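Local coordinates for protein sortase, SrtB family (Streptococcus pneumoniae PCS8235, PDB 4Y4Q) that belongs to the class B sortases and probably acts as a cysteine transpeptidase in assembling the type II pilus of this pneumococcus, at residues Thr80-Pro85 against Ala142-Gln147; Lys165-Phe170 against Arg217-Ser222. One frame throughout, in Å; residues are numbered along the deposited sequence.

How the contacts relate
Contacts 1 and 2 are two neighbouring buried patches of the sortase beta-barrel, with centres about 12 Å apart, and they meet directly. Phe144 of contact 1 puts CE2 3.6 Å from CD1 of Ile169, on the strand that supplies one half of contact 2, while Ile82 brings CG2 to 4.1 Å from CD2 of Leu221 on the other half. Contact 1 joins the loop entering strand 83-88 to a turn between two helices, whereas contact 2 bridges two strands of the same sheet. In sortases the strand corresponding to 218-225 carries the catalytic cysteine, so segment 217-222 probably belongs to the strand that leads to the active site.

Contact 1. Residues Thr80-Pro85 against Ala142-Gln147; sequences TNIDYP and AKFADQ
In the sortase beta-barrel, the turn that enters strand 83-88 meets the turn linking helices 139-143 and 147-152, with Ile82 and Thr80 resting against the ring of Phe144. The contact is small and wholly apolar: no hydrogen bond crosses it, and the two segments bury 103 Å² between them. Ile82 reaches across with the end of its longer branch, meeting the ring at an oblique angle, CD1 coming within 3.9 Å of CE1 of Phe144. That branch runs extended (chi2 -175°), which carries the methyl as far as an isoleucine can reach, while the beta-branch fills the buried space nearer the backbone. Thr80 adds a looser touch, its methyl CG2 lying 4.4 Å from CZ of Phe144. A flat, rigid aromatic suits position 144, set beside the backbone N by chi1 -74°, because the ring extends from a backbone well back on the turn. Val77 and strand 163-176 also pack on this ring, and Phe149 meets it edge to face.

Both backbones are tied down locally. Lys143 to Asp146 form a type I turn, and the carboxylate of Asp146 caps the following helix through the backbone N of Phe149. On the other side, Ile82 is the centre of an inverse gamma turn, closed by a weak bond. Threonine suits position 80 because it serves both environments: its methyl approaches the ring obliquely, while its hydroxyl donates to the carbonyl of Val77 and makes an ST turn, OG1 accepting from the backbone N of Ile82 at 3.0 Å and 159°.

Contact 2. Residues Lys165-Phe170 against Arg217-Ser222; sequences KGLEIF and RIILLS
The ring of Phe170 is met at its edge, close to its own plane, by the branch methyl of Ile218, CE2 standing 4.1 Å from CG2. The two side chains run roughly at right angles. Phe170 reaches this place with its ring carbon CG lodged over the backbone, flanked by N and the carbonyl carbon (chi1 63°). Leu201, Leu212 and Val236 also touch the Phe170 side chain. The other flat group, the guanidinium of Arg217, turns to polar partners: NH1 bonds to the hydroxyl of Tyr160 and the carbonyl of Phe120. Its NH2 lies 5.5 Å from NZ of Lys165, two like charges near each other without touching; Asp241 is a long, weak ionic partner for the lysine and may ease their repulsion.

These segments belong to strands 163-176 and 218-225 of the sortase barrel, both of which pair antiparallel with 231-240. Because Ile218 and Ile219 are consecutive in a strand, they serve opposite sides of the sheet. Ile218 packs with Phe170 beneath helix 190-202, where Leu197 touches it, and bulky apolar residues suit that sheet-helix interface. Ile219 lies on the other side of the strand, its end meeting Leu167 at about a right angle, CD1 of the isoleucine 3.9 Å from CD2 of the leucine. The extended CG1 branch of Ile219 (chi2 174°) carries CD1 to one arm of the forked end of Leu167, with Ile158 touching both.

Contact 1. Residues Thr80-Pro85 against Ala142-Gln147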
ATOM      1  N   THR A  80      -9.012 -11.010  -2.989  1.00 36.66           N
ATOM      2  CA  THR A  80      -9.315  -9.774  -3.716  1.00 38.84           C
ATOM      3  C   THR A  80      -8.626  -9.711  -5.073  1.00 38.61           C
ATOM      4  O   THR A  80      -7.852 -10.605  -5.415  1.00 38.44           O
ATOM      5  CB  THR A  80      -8.873  -8.534  -2.941  1.00 35.74           C
ATOM      6  OG1 THR A  80      -7.444  -8.427  -2.989  1.00 35.39           O
ATOM      7  CG2 THR A  80      -9.346  -8.590  -1.488  1.00 32.63           C
ATOM      8  N   ASN A  81      -8.905  -8.648  -5.831  1.00 33.52           N
ATOM      9  CA  ASN A  81      -8.214  -8.392  -7.097  1.00 43.53           C
ATOM     10  C   ASN A  81      -6.912  -7.607  -6.908  1.00 39.34           C
ATOM     11  O   ASN A  81      -6.330  -7.115  -7.864  1.00 38.23           O
ATOM     12  CB  ASN A  81      -9.124  -7.643  -8.076  1.00 45.23           C
ATOM     13  CG  ASN A  81     -10.347  -8.460  -8.486  1.00 65.03           C
ATOM     14  OD1 ASN A  81     -10.239  -9.646  -8.812  1.00 65.99           O
ATOM     15  ND2 ASN A  81     -11.519  -7.825  -8.464  1.00 65.48           N
ATOM     16  N   ILE A  82      -6.467  -7.467  -5.669  1.00 36.45           N
ATOM     17  CA  ILE A  82      -5.205  -6.788  -5.406  1.00 36.06           C
ATOM     18  C   ILE A  82      -4.090  -7.800  -5.590  1.00 34.58           C
ATOM     19  O   ILE A  82      -3.819  -8.615  -4.698  1.00 35.25           O
ATOM     20  CB  ILE A  82      -5.187  -6.208  -4.001  1.00 37.54           C
ATOM     21  CG1 ILE A  82      -6.430  -5.330  -3.812  1.00 31.39           C
ATOM     22  CG2 ILE A  82      -3.898  -5.432  -3.767  1.00 37.98           C
ATOM     23  CD1 ILE A  82      -6.493  -4.581  -2.495  1.00 28.20           C
ATOM     24  N   ASP A  83      -3.720  -7.955  -6.846  1.00 37.08           N
ATOM     25  CA  ASP A  83      -2.596  -8.756  -7.239  1.00 37.86           C
ATOM     26  C   ASP A  83      -1.927  -7.806  -8.179  1.00 39.73           C
ATOM     27  O   ASP A  83      -2.535  -7.352  -9.148  1.00 47.53           O
ATOM     28  CB  ASP A  83      -3.054 -10.010  -7.980  1.00 45.92           C
ATOM     29  CG  ASP A  83      -1.917 -10.975  -8.248  1.00 49.86           C
ATOM     30  OD1 ASP A  83      -1.023 -11.099  -7.385  1.00 46.85           O
ATOM     31  OD2 ASP A  83      -1.916 -11.613  -9.323  1.00 58.00           O
ATOM     32  N   TYR A  84      -0.679  -7.487  -7.907  1.00 37.92           N
ATOM     33  CA  TYR A  84      -0.006  -6.524  -8.765  1.00 39.75           C
ATOM     34  C   TYR A  84       1.510  -6.555  -8.612  1.00 35.75           C
ATOM     35  O   TYR A  84       2.031  -6.759  -7.506  1.00 30.88           O
ATOM     36  CB  TYR A  84      -0.487  -5.105  -8.421  1.00 42.88           C
ATOM     37  CG  TYR A  84      -1.966  -4.849  -8.648  1.00 37.87           C
ATOM     38  CD1 TYR A  84      -2.544  -5.044  -9.901  1.00 44.62           C
ATOM     39  CD2 TYR A  84      -2.775  -4.375  -7.617  1.00 36.34           C
ATOM     40  CE1 TYR A  84      -3.899  -4.802 -10.118  1.00 46.16           C
ATOM     41  CE2 TYR A  84      -4.129  -4.127  -7.824  1.00 43.94           C
ATOM     42  CZ  TYR A  84      -4.683  -4.345  -9.075  1.00 46.10           C
ATOM     43  OH  TYR A  84      -6.023  -4.098  -9.281  1.00 53.79           O
ATOM     44  N   PRO A  85       2.227  -6.340  -9.724  1.00 33.10           N
ATOM     45  CA  PRO A  85       3.673  -6.115  -9.642  1.00 33.20           C
ATOM     46  C   PRO A  85       3.912  -4.772  -8.993  1.00 33.12           C
ATOM     47  O   PRO A  85       3.084  -3.869  -9.151  1.00 33.45           O
ATOM     48  CB  PRO A  85       4.102  -6.047 -11.107  1.00 34.10           C
ATOM     49  CG  PRO A  85       2.869  -5.620 -11.853  1.00 34.57           C
ATOM     50  CD  PRO A  85       1.723  -6.254 -11.106  1.00 33.19           C
ATOM     51  N   ALA A 142     -11.390   0.454  -2.760  1.00 33.81           N
ATOM     52  CA  ALA A 142     -12.559   1.168  -2.255  1.00 39.68           C
ATOM     53  C   ALA A 142     -13.550   0.248  -1.539  1.00 41.45           C
ATOM     54  O   ALA A 142     -14.374   0.721  -0.752  1.00 41.91           O
ATOM     55  CB  ALA A 142     -13.264   1.887  -3.393  1.00 46.37           C
ATOM     56  N   LYS A 143     -13.488  -1.059  -1.809  1.00 40.07           N
ATOM     57  CA  LYS A 143     -14.440  -1.981  -1.186  1.00 34.79           C
ATOM     58  C   LYS A 143     -14.149  -2.131   0.295  1.00 34.88           C
ATOM     59  O   LYS A 143     -15.009  -2.569   1.057  1.00 39.12           O
ATOM     60  CB  LYS A 143     -14.440  -3.356  -1.862  1.00 39.13           C
ATOM     61  CG  LYS A 143     -14.811  -3.342  -3.328  1.00 41.22           C
ATOM     62  CD  LYS A 143     -15.109  -4.751  -3.820  1.00 41.31           C
ATOM     63  CE  LYS A 143     -15.289  -4.785  -5.335  1.00 46.70           C
ATOM     64  NZ  LYS A 143     -15.525  -6.182  -5.804  1.00 56.87           N
ATOM     65  N   PHE A 144     -12.938  -1.765   0.707  1.00 30.66           N
ATOM     66  CA  PHE A 144     -12.593  -1.802   2.127  1.00 27.02           C
ATOM     67  C   PHE A 144     -13.356  -0.746   2.937  1.00 33.28           C
ATOM     68  O   PHE A 144     -13.305  -0.743   4.165  1.00 33.40           O
ATOM     69  CB  PHE A 144     -11.077  -1.654   2.325  1.00 24.98           C
ATOM     70  CG  PHE A 144     -10.294  -2.893   1.959  1.00 23.89           C
ATOM     71  CD1 PHE A 144      -9.882  -3.115   0.652  1.00 27.05           C
ATOM     72  CD2 PHE A 144      -9.991  -3.845   2.923  1.00 22.08           C
ATOM     73  CE1 PHE A 144      -9.168  -4.273   0.315  1.00 30.54           C
ATOM     74  CE2 PHE A 144      -9.272  -5.006   2.594  1.00 22.13           C
ATOM     75  CZ  PHE A 144      -8.864  -5.220   1.293  1.00 24.16           C
ATOM     76  N   ALA A 145     -14.077   0.142   2.258  1.00 27.35           N
ATOM     77  CA  ALA A 145     -14.937   1.088   2.963  1.00 43.45           C
ATOM     78  C   ALA A 145     -16.159   0.392   3.568  1.00 43.13           C
ATOM     79  O   ALA A 145     -16.817   0.945   4.450  1.00 43.82           O
ATOM     80  CB  ALA A 145     -15.360   2.226   2.047  1.00 30.30           C
ATOM     81  N   ASP A 146     -16.453  -0.818   3.096  1.00 45.92           N
ATOM     82  CA  ASP A 146     -17.549  -1.621   3.644  1.00 41.88           C
ATOM     83  C   ASP A 146     -17.090  -2.434   4.862  1.00 41.25           C
ATOM     84  O   ASP A 146     -16.059  -3.116   4.815  1.00 36.81           O
ATOM     85  CB  ASP A 146     -18.126  -2.547   2.572  1.00 43.08           C
ATOM     86  CG  ASP A 146     -19.296  -3.371   3.083  1.00 55.44           C
ATOM     87  OD1 ASP A 146     -20.369  -2.785   3.364  1.00 59.34           O
ATOM     88  OD2 ASP A 146     -19.143  -4.607   3.200  1.00 54.25           O
ATOM     89  N   GLN A 147     -17.849  -2.340   5.951  1.00 43.90           N
ATOM     90  CA  GLN A 147     -17.492  -2.978   7.218  1.00 42.68           C
ATOM     91  C   GLN A 147     -17.172  -4.464   7.034  1.00 44.38           C
ATOM     92  O   GLN A 147     -16.113  -4.941   7.439  1.00 45.71           O
ATOM     93  CB  GLN A 147     -18.638  -2.805   8.234  1.00 47.83           C
ATOM     94  CG  GLN A 147     -18.316  -3.269   9.671  1.00 45.32           C
ATOM     95  CD  GLN A 147     -17.195  -2.454  10.317  1.00 50.38           C
ATOM     96  OE1 GLN A 147     -16.034  -2.885  10.367  1.00 49.62           O
ATOM     97  NE2 GLN A 147     -17.536  -1.264  10.801  1.00 50.64           N
TER

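Contact 2. Residues Lys165-Phe170 against Arg217-Ser222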
ATOM      1  N   LYS A 165       7.115 -11.874   2.467  1.00 43.63           N
ATOM      2  CA  LYS A 165       6.631 -11.509   3.795  1.00 40.82           C
ATOM      3  C   LYS A 165       5.110 -11.482   3.780  1.00 40.24           C
ATOM      4  O   LYS A 165       4.493 -11.344   2.714  1.00 39.02           O
ATOM      5  CB  LYS A 165       7.130 -10.113   4.175  1.00 39.77           C
ATOM      6  CG  LYS A 165       8.651  -9.964   4.312  1.00 45.21           C
ATOM      7  CD  LYS A 165       9.160 -10.670   5.561  1.00 47.40           C
ATOM      8  CE  LYS A 165      10.656 -10.504   5.740  1.00 56.65           C
ATOM      9  NZ  LYS A 165      11.188 -11.567   6.649  1.00 67.77           N
ATOM     10  N   GLY A 166       4.507 -11.592   4.960  1.00 34.89           N
ATOM     11  CA  GLY A 166       3.062 -11.535   5.075  1.00 30.04           C
ATOM     12  C   GLY A 166       2.643 -10.097   5.251  1.00 34.11           C
ATOM     13  O   GLY A 166       3.479  -9.241   5.591  1.00 33.57           O
ATOM     14  N   LEU A 167       1.367  -9.824   4.984  1.00 32.75           N
ATOM     15  CA  LEU A 167       0.787  -8.501   5.192  1.00 27.00           C
ATOM     16  C   LEU A 167      -0.426  -8.659   6.077  1.00 30.98           C
ATOM     17  O   LEU A 167      -1.226  -9.573   5.869  1.00 33.01           O
ATOM     18  CB  LEU A 167       0.321  -7.905   3.868  1.00 24.72           C
ATOM     19  CG  LEU A 167       1.331  -7.382   2.846  1.00 31.73           C
ATOM     20  CD1 LEU A 167       0.571  -6.910   1.618  1.00 23.64           C
ATOM     21  CD2 LEU A 167       2.165  -6.237   3.442  1.00 28.56           C
ATOM     22  N   GLU A 168      -0.580  -7.780   7.063  1.00 29.13           N
ATOM     23  CA  GLU A 168      -1.806  -7.773   7.846  1.00 30.08           C
ATOM     24  C   GLU A 168      -2.428  -6.392   7.775  1.00 30.45           C
ATOM     25  O   GLU A 168      -1.860  -5.434   8.283  1.00 27.78           O
ATOM     26  CB  GLU A 168      -1.517  -8.160   9.292  1.00 33.68           C
ATOM     27  CG  GLU A 168      -2.763  -8.213  10.168  1.00 43.27           C
ATOM     28  CD  GLU A 168      -2.538  -8.968  11.471  1.00 53.60           C
ATOM     29  OE1 GLU A 168      -1.382  -9.357  11.761  1.00 53.10           O
ATOM     30  OE2 GLU A 168      -3.527  -9.183  12.202  1.00 60.87           O
ATOM     31  N   ILE A 169      -3.580  -6.271   7.125  1.00 28.48           N
ATOM     32  CA  ILE A 169      -4.243  -4.972   7.036  1.00 26.22           C
ATOM     33  C   ILE A 169      -4.781  -4.539   8.411  1.00 29.93           C
ATOM     34  O   ILE A 169      -5.410  -5.341   9.114  1.00 32.89           O
ATOM     35  CB  ILE A 169      -5.376  -5.004   5.989  1.00 26.28           C
ATOM     36  CG1 ILE A 169      -4.786  -5.158   4.589  1.00 27.31           C
ATOM     37  CG2 ILE A 169      -6.205  -3.736   6.038  1.00 18.96           C
ATOM     38  CD1 ILE A 169      -5.831  -5.376   3.533  1.00 26.19           C
ATOM     39  N   PHE A 170      -4.543  -3.286   8.807  1.00 27.54           N
ATOM     40  CA  PHE A 170      -5.143  -2.797  10.055  1.00 23.27           C
ATOM     41  C   PHE A 170      -5.992  -1.536   9.925  1.00 26.91           C
ATOM     42  O   PHE A 170      -6.617  -1.109  10.895  1.00 33.32           O
ATOM     43  CB  PHE A 170      -4.092  -2.591  11.152  1.00 27.78           C
ATOM     44  CG  PHE A 170      -3.067  -1.554  10.819  1.00 30.19           C
ATOM     45  CD1 PHE A 170      -3.278  -0.213  11.126  1.00 32.09           C
ATOM     46  CD2 PHE A 170      -1.887  -1.915  10.193  1.00 35.16           C
ATOM     47  CE1 PHE A 170      -2.316   0.750  10.814  1.00 29.38           C
ATOM     48  CE2 PHE A 170      -0.931  -0.960   9.877  1.00 34.11           C
ATOM     49  CZ  PHE A 170      -1.152   0.370  10.190  1.00 34.77           C
ATOM     50  N   ARG A 217       7.201  -2.092  10.280  1.00 35.93           N
ATOM     51  CA  ARG A 217       7.179  -1.403   9.000  1.00 30.24           C
ATOM     52  C   ARG A 217       5.771  -1.497   8.449  1.00 34.72           C
ATOM     53  O   ARG A 217       5.130  -2.548   8.550  1.00 33.54           O
ATOM     54  CB  ARG A 217       8.167  -2.040   8.028  1.00 29.36           C
ATOM     55  CG  ARG A 217       9.642  -1.754   8.362  1.00 36.78           C
ATOM     56  CD  ARG A 217      10.528  -2.578   7.459  1.00 41.74           C
ATOM     57  NE  ARG A 217      10.248  -4.002   7.612  1.00 47.91           N
ATOM     58  CZ  ARG A 217      10.252  -4.889   6.618  1.00 52.87           C
ATOM     59  NH1 ARG A 217      10.524  -4.503   5.370  1.00 46.10           N
ATOM     60  NH2 ARG A 217       9.987  -6.167   6.877  1.00 55.17           N
ATOM     61  N   ILE A 218       5.281  -0.401   7.882  1.00 25.45           N
ATOM     62  CA  ILE A 218       3.942  -0.403   7.314  1.00 27.20           C
ATOM     63  C   ILE A 218       3.909   0.067   5.865  1.00 26.41           C
ATOM     64  O   ILE A 218       4.872   0.665   5.348  1.00 28.29           O
ATOM     65  CB  ILE A 218       2.986   0.439   8.146  1.00 29.37           C
ATOM     66  CG1 ILE A 218       3.328   1.919   8.017  1.00 24.74           C
ATOM     67  CG2 ILE A 218       3.032   0.013   9.629  1.00 29.74           C
ATOM     68  CD1 ILE A 218       2.420   2.742   8.882  1.00 16.94           C
ATOM     69  N   ILE A 219       2.793  -0.214   5.212  1.00 23.41           N
ATOM     70  CA  ILE A 219       2.598   0.153   3.821  1.00 25.52           C
ATOM     71  C   ILE A 219       1.246   0.856   3.670  1.00 32.07           C
ATOM     72  O   ILE A 219       0.235   0.394   4.216  1.00 33.83           O
ATOM     73  CB  ILE A 219       2.588  -1.089   2.949  1.00 29.54           C
ATOM     74  CG1 ILE A 219       3.969  -1.739   2.937  1.00 34.25           C
ATOM     75  CG2 ILE A 219       2.168  -0.750   1.544  1.00 35.39           C
ATOM     76  CD1 ILE A 219       3.980  -3.061   2.197  1.00 37.99           C
ATOM     77  N   LEU A 220       1.228   1.972   2.944  1.00 25.19           N
ATOM     78  CA  LEU A 220      -0.023   2.643   2.614  1.00 24.50           C
ATOM     79  C   LEU A 220      -0.302   2.426   1.142  1.00 27.94           C
ATOM     80  O   LEU A 220       0.473   2.853   0.274  1.00 27.27           O
ATOM     81  CB  LEU A 220       0.029   4.146   2.903  1.00 23.86           C
ATOM     82  CG  LEU A 220      -0.028   4.627   4.358  1.00 28.76           C
ATOM     83  CD1 LEU A 220       1.280   4.339   5.073  1.00 28.49           C
ATOM     84  CD2 LEU A 220      -0.321   6.107   4.418  1.00 27.87           C
ATOM     85  N   LEU A 221      -1.403   1.752   0.850  1.00 23.34           N
ATOM     86  CA  LEU A 221      -1.765   1.536  -0.545  1.00 28.89           C
ATOM     87  C   LEU A 221      -2.887   2.505  -0.878  1.00 26.55           C
ATOM     88  O   LEU A 221      -3.969   2.450  -0.285  1.00 30.71           O
ATOM     89  CB  LEU A 221      -2.198   0.085  -0.780  1.00 25.43           C
ATOM     90  CG  LEU A 221      -2.903  -0.231  -2.108  1.00 33.25           C
ATOM     91  CD1 LEU A 221      -2.043   0.129  -3.298  1.00 29.31           C
ATOM     92  CD2 LEU A 221      -3.294  -1.709  -2.164  1.00 32.96           C
ATOM     93  N   SER A 222      -2.632   3.378  -1.845  1.00 24.58           N
ATOM     94  CA  SER A 222      -3.510   4.516  -2.096  1.00 25.93           C
ATOM     95  C   SER A 222      -4.026   4.521  -3.527  1.00 27.72           C
ATOM     96  O   SER A 222      -3.255   4.313  -4.469  1.00 30.52           O
ATOM     97  CB  SER A 222      -2.716   5.811  -1.828  1.00 23.16           C
ATOM     98  OG  SER A 222      -3.390   6.969  -2.310  1.00 25.46           O
TER